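Local coordinates for protein CurF (Lyngbya majuscula, PDB 5DP2) that probably forms the cyclopropane ring during curacin A biosynthesis, as an NADP-binding enoyl reductase-like domain of a polyketide synthase, at residues Leu13-Tyr18 with Leu54-Ile59; Pro47-Glu52 with Phe80-Val85; Glu62-Arg67 with Met281-Val286; Ile105-Gly110 with Asp123-Pro128. One frame throughout, in Å; residues are numbered along the deposited sequence.

Interactions 1 to 3 run from the N-terminal strand 11-14 to the nicotinamide end of NADP, and interaction 4 lies in the mixed sheet, where strand 103-107 neighbours strand 83-91 of interaction 2. Helix 50-57 serves interactions 1 and 2, whose centres lie about 13 Å apart; the Phe80 ring of interaction 2 packs on Val56 of interaction 1, CE1 to CG2 3.6 Å. Glu62 of interaction 3 ties both, taking Asn55 ND2 at 2.9 Å and Arg51 NH1 at 2.9 Å on OE2. Interactions 2 and 3 each give NADP a backbone N-H, at the nicotinamide-side phosphate and the carboxamide. Interaction 4 joins interaction 2 through Leu106 N to Gly84 O, 2.8 Å, and interaction 3 through Lys66 NZ to Tyr108 O, 2.8 Å.

Interaction 1: residues Leu13-Tyr18 with Leu54-Ile59; sequences LRIPSY and LNVLGI
Asn55 O, near the end of helix 50-57, accepts a hydrogen bond from Gly58 N at 3.1 Å and is approached by the ring of Tyr18, whose CD1 lies 3.2 Å from it. The ring comes obliquely to this oxygen, while Val56 O sits at its edge, near the ring plane. With CG anti to its own carbonyl carbon (chi1 -66°), Tyr18 lays the ring alongside the last turn, and its CA adds a CA-H...O contact to Val56 O at 3.5 Å. Gly58 closes the helix in a Schellman motif; its positive phi suits glycine, and its CA lies 4.1 Å from Tyr18 CB. Deeper in, Ile15 CG2 meets Val56 CG1 at 4.3 Å, beside Phe80. Asn55 turns its amide elsewhere, to Glu62, Phe60 O and Arg67. Replacing Tyr18 with an alanine would probably leave Asn55 O with only the Gly58 N-H of the partners described and open a gap at the helix end. Between the two segments the attachment is thus by weak C-H...O and apolar contacts, the ring C-H groups probably drawn to the partial negative charge of both carbonyl oxygens; a backbone hydrogen bond between Val56 and Gly19, just past Tyr18, supplies the conventional link.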
# COMPACT_ATOMS: atom_id res chain seq x y z
N LEU A 13 -10.19 -10.80 -12.52
CA LEU A 13 -10.60 -9.42 -12.84
C LEU A 13 -9.72 -8.90 -13.98
O LEU A 13 -8.49 -8.95 -13.93
CB LEU A 13 -10.43 -8.55 -11.59
CG LEU A 13 -11.07 -7.16 -11.68
CD1 LEU A 13 -12.57 -7.25 -11.77
CD2 LEU A 13 -10.65 -6.36 -10.45
N ARG A 14 -10.38 -8.38 -15.03
CA ARG A 14 -9.70 -7.93 -16.23
C ARG A 14 -10.41 -6.70 -16.79
O ARG A 14 -11.52 -6.37 -16.38
CB ARG A 14 -9.68 -9.06 -17.29
CG ARG A 14 -8.96 -10.33 -16.85
CD ARG A 14 -7.45 -10.19 -16.78
NE ARG A 14 -6.84 -10.34 -18.12
CZ ARG A 14 -6.64 -11.54 -18.68
NH1 ARG A 14 -6.81 -12.66 -18.01
NH2 ARG A 14 -6.23 -11.61 -19.95
N ILE A 15 -9.75 -6.05 -17.74
CA ILE A 15 -10.34 -4.95 -18.50
C ILE A 15 -10.09 -5.18 -20.00
O ILE A 15 -9.08 -5.76 -20.38
CB ILE A 15 -9.78 -3.58 -18.08
CG1 ILE A 15 -8.25 -3.53 -18.17
CG2 ILE A 15 -10.27 -3.19 -16.70
CD1 ILE A 15 -7.65 -2.16 -17.94
N PRO A 16 -10.97 -4.61 -20.85
CA PRO A 16 -10.75 -4.70 -22.28
C PRO A 16 -9.86 -3.59 -22.82
O PRO A 16 -9.33 -3.70 -23.94
CB PRO A 16 -12.16 -4.55 -22.85
CG PRO A 16 -12.88 -3.70 -21.86
CD PRO A 16 -12.33 -4.16 -20.53
N SER A 17 -9.74 -2.49 -22.07
CA SER A 17 -9.14 -1.25 -22.55
C SER A 17 -9.08 -0.34 -21.32
O SER A 17 -9.75 -0.60 -20.31
CB SER A 17 -9.97 -0.59 -23.65
OG SER A 17 -11.30 -0.37 -23.22
N TYR A 18 -8.31 0.74 -21.42
CA TYR A 18 -8.17 1.71 -20.34
C TYR A 18 -9.21 2.82 -20.43
O TYR A 18 -9.68 3.17 -21.53
CB TYR A 18 -6.79 2.35 -20.40
CG TYR A 18 -5.66 1.39 -20.13
CD1 TYR A 18 -5.62 0.68 -18.95
CD2 TYR A 18 -4.63 1.18 -21.03
CE1 TYR A 18 -4.59 -0.21 -18.67
CE2 TYR A 18 -3.58 0.28 -20.76
CZ TYR A 18 -3.58 -0.42 -19.56
OH TYR A 18 -2.58 -1.32 -19.23
N LEU A 54 -5.51 4.13 -10.77
CA LEU A 54 -4.78 4.87 -11.80
C LEU A 54 -4.53 3.98 -13.02
O LEU A 54 -4.56 4.46 -14.16
CB LEU A 54 -3.44 5.38 -11.24
CG LEU A 54 -3.48 6.32 -10.04
CD1 LEU A 54 -2.06 6.72 -9.67
CD2 LEU A 54 -4.36 7.53 -10.31
N ASN A 55 -4.29 2.69 -12.78
CA ASN A 55 -4.07 1.76 -13.90
C ASN A 55 -5.32 1.66 -14.77
O ASN A 55 -5.25 1.79 -16.02
CB ASN A 55 -3.78 0.33 -13.40
CG ASN A 55 -2.45 0.12 -12.68
OD1 ASN A 55 -2.38 -0.84 -11.89
ND2 ASN A 55 -1.43 0.91 -12.96
N VAL A 56 -6.48 1.41 -14.16
CA VAL A 56 -7.71 1.23 -14.96
C VAL A 56 -8.02 2.50 -15.77
O VAL A 56 -8.44 2.40 -16.92
CB VAL A 56 -8.91 0.83 -14.09
CG1 VAL A 56 -10.18 0.74 -14.93
CG2 VAL A 56 -8.67 -0.51 -13.41
N LEU A 57 -7.81 3.66 -15.15
CA LEU A 57 -8.11 4.94 -15.79
C LEU A 57 -7.09 5.36 -16.83
O LEU A 57 -7.32 6.33 -17.56
CB LEU A 57 -8.22 6.02 -14.70
CG LEU A 57 -9.41 5.84 -13.74
CD1 LEU A 57 -9.35 6.92 -12.67
CD2 LEU A 57 -10.76 5.82 -14.45
N GLY A 58 -5.97 4.65 -16.95
CA GLY A 58 -4.93 4.99 -17.90
C GLY A 58 -4.03 6.16 -17.46
O GLY A 58 -3.38 6.76 -18.31
N ILE A 59 -3.98 6.46 -16.17
CA ILE A 59 -3.17 7.55 -15.63
C ILE A 59 -1.73 7.06 -15.35
O ILE A 59 -0.76 7.82 -15.53
CB ILE A 59 -3.84 8.15 -14.36
CG1 ILE A 59 -5.19 8.78 -14.77
CG2 ILE A 59 -2.94 9.17 -13.68
CD1 ILE A 59 -6.12 9.15 -13.64

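Interaction 2: residues Pro47-Glu52 with Phe80-Val85; sequences PVNFRE and FGVEGV. With NAP (NADP nicotinamide-adenine-dinucleotide phosphate), chain B.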
# COMPACT_ATOMS: atom_id res chain seq x y z
N PRO A 47 -7.65 -6.37 -1.26
CA PRO A 47 -8.02 -4.96 -1.25
C PRO A 47 -7.73 -4.28 -2.57
O PRO A 47 -6.94 -4.76 -3.39
CB PRO A 47 -7.12 -4.40 -0.17
CG PRO A 47 -5.85 -5.20 -0.33
CD PRO A 47 -6.30 -6.60 -0.69
N VAL A 48 -8.37 -3.11 -2.77
CA VAL A 48 -8.04 -2.24 -3.88
C VAL A 48 -6.91 -1.28 -3.46
O VAL A 48 -6.95 -0.72 -2.36
CB VAL A 48 -9.27 -1.38 -4.29
CG1 VAL A 48 -8.96 -0.59 -5.56
CG2 VAL A 48 -10.50 -2.24 -4.51
N ASN A 49 -5.91 -1.08 -4.32
CA ASN A 49 -4.86 -0.10 -4.06
C ASN A 49 -5.02 1.08 -5.02
O ASN A 49 -5.51 0.93 -6.14
CB ASN A 49 -3.48 -0.75 -4.19
CG ASN A 49 -3.12 -1.55 -2.91
OD1 ASN A 49 -2.52 -1.02 -1.96
ND2 ASN A 49 -3.56 -2.75 -2.84
N PHE A 50 -4.59 2.27 -4.61
CA PHE A 50 -4.79 3.45 -5.43
C PHE A 50 -4.11 3.31 -6.80
O PHE A 50 -4.67 3.75 -7.81
CB PHE A 50 -4.30 4.70 -4.69
CG PHE A 50 -4.72 5.97 -5.33
CD1 PHE A 50 -6.07 6.36 -5.29
CD2 PHE A 50 -3.81 6.78 -5.96
CE1 PHE A 50 -6.48 7.56 -5.87
CE2 PHE A 50 -4.20 7.99 -6.52
CZ PHE A 50 -5.54 8.37 -6.48
N ARG A 51 -2.91 2.71 -6.86
CA ARG A 51 -2.24 2.45 -8.16
C ARG A 51 -3.17 1.79 -9.14
O ARG A 51 -3.12 2.06 -10.35
CB ARG A 51 -0.99 1.51 -7.96
CG ARG A 51 -0.30 1.03 -9.27
CD ARG A 51 0.41 2.12 -10.04
NE ARG A 51 1.63 2.52 -9.38
CZ ARG A 51 2.85 1.93 -9.48
NH1 ARG A 51 3.05 0.85 -10.25
NH2 ARG A 51 3.84 2.44 -8.78
N GLU A 52 -3.98 0.86 -8.66
CA GLU A 52 -4.86 0.08 -9.54
C GLU A 52 -5.99 0.92 -10.11
O GLU A 52 -6.41 0.69 -11.24
CB GLU A 52 -5.37 -1.14 -8.80
CG GLU A 52 -4.21 -2.09 -8.46
CD GLU A 52 -4.51 -3.19 -7.51
OE1 GLU A 52 -5.22 -2.96 -6.51
OE2 GLU A 52 -3.98 -4.30 -7.75
N PHE A 80 -4.93 -7.54 -11.62
CA PHE A 80 -5.03 -6.68 -10.44
C PHE A 80 -4.89 -7.52 -9.20
O PHE A 80 -5.18 -8.72 -9.20
CB PHE A 80 -6.39 -5.95 -10.43
CG PHE A 80 -6.65 -5.18 -11.68
CD1 PHE A 80 -6.19 -3.89 -11.83
CD2 PHE A 80 -7.31 -5.76 -12.77
CE1 PHE A 80 -6.36 -3.19 -13.01
CE2 PHE A 80 -7.49 -5.07 -13.95
CZ PHE A 80 -7.03 -3.78 -14.07
N GLY A 81 -4.48 -6.86 -8.12
CA GLY A 81 -4.36 -7.49 -6.81
C GLY A 81 -2.89 -7.61 -6.45
O GLY A 81 -2.26 -8.66 -6.71
N VAL A 82 -2.34 -6.56 -5.86
CA VAL A 82 -0.94 -6.48 -5.53
C VAL A 82 -0.65 -7.02 -4.12
O VAL A 82 0.49 -6.99 -3.65
CB VAL A 82 -0.39 -5.05 -5.76
CG1 VAL A 82 -0.46 -4.67 -7.23
CG2 VAL A 82 -1.10 -4.02 -4.89
N GLU A 83 -1.68 -7.56 -3.48
CA GLU A 83 -1.62 -8.14 -2.15
C GLU A 83 -2.95 -8.86 -1.95
O GLU A 83 -3.94 -8.57 -2.62
CB GLU A 83 -1.45 -7.05 -1.08
CG GLU A 83 -2.56 -5.99 -1.12
CD GLU A 83 -2.48 -4.91 -0.06
OE1 GLU A 83 -2.07 -5.25 1.09
OE2 GLU A 83 -2.83 -3.75 -0.37
N GLY A 84 -2.99 -9.79 -1.01
CA GLY A 84 -4.24 -10.37 -0.58
C GLY A 84 -4.02 -11.49 0.40
O GLY A 84 -2.88 -11.70 0.86
N VAL A 85 -5.11 -12.19 0.73
CA VAL A 85 -5.04 -13.27 1.72
C VAL A 85 -5.92 -14.41 1.27
O VAL A 85 -6.93 -14.21 0.58
CB VAL A 85 -5.48 -12.81 3.14
CG1 VAL A 85 -4.57 -11.72 3.68
CG2 VAL A 85 -6.93 -12.36 3.15
PA NAP B . -4.99 5.94 -0.31
O1A NAP B . -5.94 5.11 0.48
O2A NAP B . -3.97 6.75 0.40
O5B NAP B . -5.87 6.86 -1.27
C5B NAP B . -5.30 8.01 -1.93
C4B NAP B . -5.12 9.18 -0.99
O4B NAP B . -4.74 10.30 -1.76
C3B NAP B . -6.35 9.55 -0.21
O3B NAP B . -6.07 9.34 1.18
C2B NAP B . -6.60 11.03 -0.52
O2B NAP B . -6.84 11.90 0.56
C1B NAP B . -5.29 11.48 -1.14
N9A NAP B . -5.43 12.46 -2.21
C8A NAP B . -5.67 12.21 -3.54
N7A NAP B . -5.73 13.36 -4.24
C5A NAP B . -5.51 14.35 -3.36
C6A NAP B . -5.44 15.77 -3.45
N6A NAP B . -5.60 16.38 -4.63
N1A NAP B . -5.20 16.46 -2.34
C2A NAP B . -5.04 15.82 -1.17
N3A NAP B . -5.08 14.50 -0.97
C4A NAP B . -5.34 13.78 -2.05
O3 NAP B . -4.23 5.02 -1.38
PN NAP B . -3.00 4.01 -1.18
O1N NAP B . -3.26 2.83 -2.04
O2N NAP B . -2.74 3.79 0.28
O5D NAP B . -1.83 4.81 -1.83
C5D NAP B . -1.39 6.03 -1.20
C4D NAP B . -0.53 6.85 -2.20
O4D NAP B . 0.76 6.30 -2.21
C3D NAP B . -1.00 6.79 -3.66
O3D NAP B . -0.60 8.00 -4.30
C2D NAP B . -0.28 5.59 -4.20
O2D NAP B . -0.13 5.69 -5.62
C1D NAP B . 1.03 5.66 -3.46
N1N NAP B . 1.75 4.42 -3.09
C2N NAP B . 3.04 4.26 -3.45
C3N NAP B . 3.77 3.12 -3.12
C7N NAP B . 5.20 3.00 -3.54
O7N NAP B . 5.69 1.90 -3.39
N7N NAP B . 5.83 4.09 -4.05
C4N NAP B . 3.15 2.11 -2.38
C5N NAP B . 1.82 2.30 -2.01
C6N NAP B . 1.13 3.46 -2.37
P2B NAP B . -8.22 11.97 1.36
O1X NAP B . -8.35 10.67 2.13
O2X NAP B . -8.01 13.17 2.25
O3X NAP B . -9.32 12.14 0.34
O HOH W 1 -4.53 -4.86 -4.75
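Gly81 N donates to Glu52 OE2 at 2.6 Å, on the syn side and 30° out of the carboxylate plane. Asn49 ND2 donates to Glu83 OE2 at 2.8 Å, using the anti lone pair of that oxygen and staying within the plane of its own amide; amide and carboxylate are turned 31° from each other. Val82 CG2 lies against the same ND2, 3.4 Å away, and the Pro47 ring sets CG 3.4 Å from Glu83 OE2. At the other end, Glu52 CB meets the edge of the Phe80 ring. NADP touches the start of helix 50-57 directly: Phe50 N donates almost straight to O1N of the nicotinamide-side phosphate at 2.9 Å, while C5B lies over one face of the Phe50 ring, offset toward the rim.

Behind these pairs, Glu52 keeps CG beside its backbone N (chi1 -65°), and its OE1 takes the N-H of Asn49 at 3.0 Å, on the anti side. Asn49 is the N-cap residue, and this bond is one half of a capping box; the Asn49 side chain makes no capping bond. A water bridges the two segments: it donates to Pro47 O and Glu52 OE1 and accepts from Asn49 ND2 and Val82 N. Further out, Lys336 serves both Glu83 OE2 and Asn49 OD1, and Met141 N binds Glu83 OE1.

The helix N-terminus probably favours the phosphate charge electrostatically, and the buried Asn49 and Glu52 network, tied to the strand 83-91 side, probably helps to hold that turn beside the cofactor.

Interaction 3: residues Glu62-Arg67 with Met281-Val286; sequences EYIKKR and MSDEFV. With NAP (NADP nicotinamide-adenine-dinucleotide phosphate), chain B.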
# COMPACT_ATOMS: atom_id res chain seq x y z
N GLU A 62 1.33 0.23 -15.96
CA GLU A 62 2.31 -0.70 -15.41
C GLU A 62 3.36 -1.07 -16.45
O GLU A 62 3.03 -1.34 -17.61
CB GLU A 62 1.61 -1.99 -14.94
CG GLU A 62 0.70 -1.78 -13.75
CD GLU A 62 1.43 -1.28 -12.55
OE1 GLU A 62 2.42 -1.94 -12.14
OE2 GLU A 62 1.03 -0.23 -11.96
N TYR A 63 4.61 -1.16 -16.00
CA TYR A 63 5.72 -1.71 -16.78
C TYR A 63 6.23 -3.04 -16.19
O TYR A 63 6.92 -3.79 -16.89
CB TYR A 63 6.88 -0.69 -16.92
CG TYR A 63 7.37 -0.22 -15.59
CD1 TYR A 63 8.29 -0.98 -14.88
CD2 TYR A 63 6.85 0.93 -14.98
CE1 TYR A 63 8.68 -0.62 -13.60
CE2 TYR A 63 7.21 1.27 -13.70
CZ TYR A 63 8.13 0.51 -13.00
OH TYR A 63 8.45 0.86 -11.73
N ILE A 64 5.90 -3.35 -14.93
CA ILE A 64 6.30 -4.61 -14.34
C ILE A 64 5.55 -5.74 -15.05
O ILE A 64 4.31 -5.78 -15.06
CB ILE A 64 6.06 -4.58 -12.82
CG1 ILE A 64 7.14 -3.70 -12.20
CG2 ILE A 64 6.05 -5.98 -12.24
CD1 ILE A 64 6.97 -3.43 -10.74
N LYS A 65 6.30 -6.70 -15.59
CA LYS A 65 5.69 -7.73 -16.42
C LYS A 65 4.82 -8.69 -15.62
O LYS A 65 3.88 -9.25 -16.16
CB LYS A 65 6.75 -8.42 -17.28
CG LYS A 65 7.24 -7.49 -18.41
CD LYS A 65 8.11 -8.06 -19.47
CE LYS A 65 8.10 -7.09 -20.65
NZ LYS A 65 8.99 -7.53 -21.75
N LYS A 66 5.09 -8.83 -14.31
CA LYS A 66 4.28 -9.68 -13.45
C LYS A 66 2.83 -9.23 -13.38
O LYS A 66 1.95 -10.03 -13.06
CB LYS A 66 4.90 -9.67 -12.01
CG LYS A 66 4.41 -10.78 -11.10
CD LYS A 66 5.02 -10.73 -9.72
CE LYS A 66 4.71 -12.02 -8.98
NZ LYS A 66 5.22 -12.01 -7.61
N ARG A 67 2.56 -7.95 -13.67
CA ARG A 67 1.19 -7.42 -13.70
C ARG A 67 0.41 -7.79 -14.96
O ARG A 67 -0.75 -7.43 -15.06
CB ARG A 67 1.18 -5.91 -13.52
CG ARG A 67 1.48 -5.42 -12.09
CD ARG A 67 0.42 -5.76 -11.07
NE ARG A 67 -0.92 -5.28 -11.41
CZ ARG A 67 -1.33 -4.02 -11.33
NH1 ARG A 67 -0.59 -3.06 -10.80
NH2 ARG A 67 -2.56 -3.71 -11.79
N MET A 281 7.72 0.26 -4.11
CA MET A 281 7.76 -1.08 -3.53
C MET A 281 7.62 -2.20 -4.54
O MET A 281 8.22 -3.26 -4.37
CB MET A 281 6.68 -1.22 -2.47
CG MET A 281 6.89 -0.35 -1.27
SD MET A 281 8.34 -0.78 -0.25
CE MET A 281 7.67 -2.18 0.62
N SER A 282 6.81 -1.98 -5.58
CA SER A 282 6.71 -3.00 -6.61
C SER A 282 8.08 -3.31 -7.25
O SER A 282 8.43 -4.48 -7.45
CB SER A 282 5.63 -2.64 -7.63
OG SER A 282 5.92 -1.49 -8.36
N ASP A 283 8.87 -2.26 -7.52
CA ASP A 283 10.20 -2.47 -8.02
C ASP A 283 11.07 -3.27 -7.02
O ASP A 283 11.85 -4.14 -7.38
CB ASP A 283 10.95 -1.15 -8.28
CG ASP A 283 10.44 -0.34 -9.46
OD1 ASP A 283 9.83 -0.93 -10.37
OD2 ASP A 283 10.69 0.89 -9.46
N GLU A 284 10.92 -2.91 -5.73
CA GLU A 284 11.71 -3.60 -4.68
C GLU A 284 11.34 -5.08 -4.58
O GLU A 284 12.24 -5.92 -4.36
CB GLU A 284 11.51 -2.91 -3.33
CG GLU A 284 11.99 -1.47 -3.29
CD GLU A 284 13.47 -1.31 -3.45
OE1 GLU A 284 14.24 -2.23 -3.05
OE2 GLU A 284 13.91 -0.27 -3.98
N PHE A 285 10.05 -5.40 -4.69
CA PHE A 285 9.60 -6.79 -4.58
C PHE A 285 10.15 -7.64 -5.75
O PHE A 285 10.58 -8.77 -5.53
CB PHE A 285 8.08 -6.87 -4.51
CG PHE A 285 7.47 -6.25 -3.26
CD1 PHE A 285 8.02 -6.48 -2.01
CD2 PHE A 285 6.33 -5.48 -3.33
CE1 PHE A 285 7.45 -5.94 -0.86
CE2 PHE A 285 5.76 -4.96 -2.19
CZ PHE A 285 6.31 -5.18 -0.96
N VAL A 286 10.13 -7.09 -6.96
CA VAL A 286 10.63 -7.80 -8.14
C VAL A 286 12.14 -7.94 -8.09
O VAL A 286 12.72 -8.95 -8.53
CB VAL A 286 10.22 -7.06 -9.43
CG1 VAL A 286 10.92 -7.63 -10.66
CG2 VAL A 286 8.72 -7.13 -9.59
PA NAP B . -4.99 5.94 -0.31
O1A NAP B . -5.94 5.11 0.48
O2A NAP B . -3.97 6.75 0.40
O5B NAP B . -5.87 6.86 -1.27
C5B NAP B . -5.30 8.01 -1.93
C4B NAP B . -5.12 9.18 -0.99
O4B NAP B . -4.74 10.30 -1.76
C3B NAP B . -6.35 9.55 -0.21
O3B NAP B . -6.07 9.34 1.18
C2B NAP B . -6.60 11.03 -0.52
O2B NAP B . -6.84 11.90 0.56
C1B NAP B . -5.29 11.48 -1.14
N9A NAP B . -5.43 12.46 -2.21
C8A NAP B . -5.67 12.21 -3.54
N7A NAP B . -5.73 13.36 -4.24
C5A NAP B . -5.51 14.35 -3.36
C6A NAP B . -5.44 15.77 -3.45
N6A NAP B . -5.60 16.38 -4.63
N1A NAP B . -5.20 16.46 -2.34
C2A NAP B . -5.04 15.82 -1.17
N3A NAP B . -5.08 14.50 -0.97
C4A NAP B . -5.34 13.78 -2.05
O3 NAP B . -4.23 5.02 -1.38
PN NAP B . -3.00 4.01 -1.18
O1N NAP B . -3.26 2.83 -2.04
O2N NAP B . -2.74 3.79 0.28
O5D NAP B . -1.83 4.81 -1.83
C5D NAP B . -1.39 6.03 -1.20
C4D NAP B . -0.53 6.85 -2.20
O4D NAP B . 0.76 6.30 -2.21
C3D NAP B . -1.00 6.79 -3.66
O3D NAP B . -0.60 8.00 -4.30
C2D NAP B . -0.28 5.59 -4.20
O2D NAP B . -0.13 5.69 -5.62
C1D NAP B . 1.03 5.66 -3.46
N1N NAP B . 1.75 4.42 -3.09
C2N NAP B . 3.04 4.26 -3.45
C3N NAP B . 3.77 3.12 -3.12
C7N NAP B . 5.20 3.00 -3.54
O7N NAP B . 5.69 1.90 -3.39
N7N NAP B . 5.83 4.09 -4.05
C4N NAP B . 3.15 2.11 -2.38
C5N NAP B . 1.82 2.30 -2.01
C6N NAP B . 1.13 3.46 -2.37
P2B NAP B . -8.22 11.97 1.36
O1X NAP B . -8.35 10.67 2.13
O2X NAP B . -8.01 13.17 2.25
O3X NAP B . -9.32 12.14 0.34
O HOH W 2 5.76 -0.13 -10.74
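The nicotinamide end of the NADP pocket borders this contact, where the loop after helix 50-57 meets the first turns of helix 281-287. Met281 N gives the carboxamide oxygen O7N of NADP a nearly straight hydrogen bond of 2.7 Å. Two residues on, Asp283 OD1 accepts from Tyr63 OH at 2.6 Å, met on the syn side and 19° out of the carboxylate plane. The side chains cross at about a right angle, with ring and carboxylate planes 43° apart. Tyr63 swings its CG between its backbone N and carbonyl carbon (chi1 56°), which brings the hydroxyl to the helix although CB does not head there. A water donates to Ser282 OG at 2.7 Å and, weakly, to Tyr63 OH; Ser282 OG is also hydrogen-bonded to Asp280 OD1. Ile64 packs on the same helix turn, CD1 against Ser282 and tight at 3.5 Å from its CB, while its CG2 lies 3.9 Å from Val286 CG2 in one of the two conformers of that valine. An asparagine in place of Asp283 would probably weaken the grip on the tyrosine hydroxyl, whose carboxylate mate would be gone. The loop therefore holds the helix by one short, probably charge-strengthened bond backed by packing of Ile64, close to the turn that binds the carboxamide.

Interaction 4: residues Ile105-Gly110 with Asp123-Pro128; sequences ILAYPG and DLLAKP
Ile105 and Leu125 form an antiparallel hydrogen-bonded pair, Ile105 N to Leu125 O at 2.8 Å and Leu125 N to Ile105 O at 2.9 Å, and Leu106 faces Leu124 as the adjoining non-hydrogen-bonded pair. The ladder goes on where Ala107 N donates to Asp123 O at 3.0 Å, and Leu124 CA adds a CA-H...O contact to Ile105 O. The short segments 105-107 and 124-126 run antiparallel with a marked twist, 145° between their directions. On the face with Leu106 and Leu124, the two leucines run alongside each other, Leu106 CG 3.8 Å from Leu124 CD2; Val41 of strand 39-48 packs on both. Strands 103-107 and 124-126 are neighbours in the mixed sheet that includes strands 39-48 and 83-91, within the GroES-like part of this alcohol dehydrogenase-type reductase. The other face carries Ile105 and Leu125, which approach through their CB atoms, both packed on Trp296 of helix 290-305. Ile105 CG1 stands anti to the carbonyl carbon (chi1 -66°) and leads CD1 to Pro128 CD at 4.0 Å, the isoleucine meeting the proline ring crosswise. Past the ladder, one water donates to Ala107 O and Asp123 O, and a second joins Ala107 O to Asp123 OD1 at 2.8 Å from each; that carboxylate oxygen also pairs with Lys289.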
# COMPACT_ATOMS: atom_id res chain seq x y z
N ILE A 105 -0.83 -14.71 3.64
CA ILE A 105 -0.77 -13.43 2.95
C ILE A 105 0.04 -13.65 1.68
O ILE A 105 1.12 -14.27 1.70
CB ILE A 105 -0.10 -12.35 3.84
CG1 ILE A 105 -0.96 -12.02 5.07
CG2 ILE A 105 0.26 -11.10 3.04
CD1 ILE A 105 -0.23 -11.26 6.14
N LEU A 106 -0.46 -13.13 0.54
CA LEU A 106 0.26 -13.18 -0.73
C LEU A 106 1.06 -11.89 -0.89
O LEU A 106 0.48 -10.79 -0.91
CB LEU A 106 -0.69 -13.39 -1.90
CG LEU A 106 -1.51 -14.69 -1.88
CD1 LEU A 106 -2.83 -14.53 -1.16
CD2 LEU A 106 -1.73 -15.19 -3.32
N ALA A 107 2.38 -12.04 -1.03
CA ALA A 107 3.29 -10.89 -1.18
C ALA A 107 3.40 -10.54 -2.66
O ALA A 107 3.95 -11.32 -3.45
CB ALA A 107 4.65 -11.28 -0.62
N TYR A 108 2.88 -9.39 -3.05
CA TYR A 108 2.95 -8.87 -4.41
C TYR A 108 2.69 -9.94 -5.48
O TYR A 108 3.47 -10.12 -6.41
CB TYR A 108 4.30 -8.13 -4.68
CG TYR A 108 4.23 -7.26 -5.92
CD1 TYR A 108 3.34 -6.19 -5.98
CD2 TYR A 108 5.01 -7.52 -7.05
CE1 TYR A 108 3.21 -5.43 -7.15
CE2 TYR A 108 4.89 -6.77 -8.21
CZ TYR A 108 3.98 -5.73 -8.26
OH TYR A 108 3.87 -5.03 -9.44
N PRO A 109 1.52 -10.60 -5.43
CA PRO A 109 1.21 -11.58 -6.49
C PRO A 109 0.97 -10.91 -7.85
O PRO A 109 1.35 -11.47 -8.88
CB PRO A 109 -0.04 -12.28 -5.96
CG PRO A 109 -0.68 -11.30 -5.02
CD PRO A 109 0.49 -10.59 -4.38
N GLY A 110 0.31 -9.74 -7.84
CA GLY A 110 -0.04 -9.02 -9.06
C GLY A 110 -1.38 -9.39 -9.68
O GLY A 110 -1.86 -8.65 -10.54
N ASP A 123 6.62 -16.67 -2.21
CA ASP A 123 5.73 -15.52 -2.40
C ASP A 123 4.63 -15.44 -1.36
O ASP A 123 3.72 -14.63 -1.50
CB ASP A 123 4.98 -15.63 -3.77
CG ASP A 123 5.85 -15.62 -4.97
OD1 ASP A 123 6.70 -14.76 -4.98
OD2 ASP A 123 5.62 -16.41 -5.92
N LEU A 124 4.68 -16.33 -0.36
CA LEU A 124 3.63 -16.42 0.65
C LEU A 124 4.22 -16.17 2.04
O LEU A 124 5.38 -16.54 2.32
CB LEU A 124 3.02 -17.83 0.62
CG LEU A 124 2.36 -18.20 -0.70
CD1 LEU A 124 1.85 -19.64 -0.62
CD2 LEU A 124 1.26 -17.23 -1.07
N LEU A 125 3.40 -15.59 2.91
CA LEU A 125 3.73 -15.30 4.31
C LEU A 125 2.61 -15.87 5.18
O LEU A 125 1.45 -15.86 4.80
CB LEU A 125 3.84 -13.79 4.53
CG LEU A 125 4.94 -13.08 3.71
CD1 LEU A 125 4.76 -11.57 3.82
CD2 LEU A 125 6.34 -13.52 4.14
N ALA A 126 2.95 -16.37 6.36
CA ALA A 126 1.94 -16.90 7.26
C ALA A 126 1.04 -15.79 7.79
O ALA A 126 1.50 -14.77 8.32
CB ALA A 126 2.61 -17.63 8.42
N LYS A 127 -0.27 -15.98 7.64
CA LYS A 127 -1.25 -15.01 8.15
C LYS A 127 -1.23 -15.02 9.69
O LYS A 127 -1.24 -16.09 10.28
CB LYS A 127 -2.65 -15.40 7.69
CG LYS A 127 -3.73 -14.45 8.20
CD LYS A 127 -5.07 -14.94 7.74
CE LYS A 127 -6.16 -14.57 8.68
NZ LYS A 127 -6.06 -15.37 9.96
N PRO A 128 -1.29 -13.84 10.34
CA PRO A 128 -1.46 -13.83 11.81
C PRO A 128 -2.77 -14.57 12.18
O PRO A 128 -3.84 -14.26 11.67
CB PRO A 128 -1.55 -12.32 12.13
CG PRO A 128 -0.79 -11.66 11.01
CD PRO A 128 -1.14 -12.47 9.81
O HOH W 3 2.34 -13.74 -4.06
O HOH W 4 6.22 -11.98 -4.86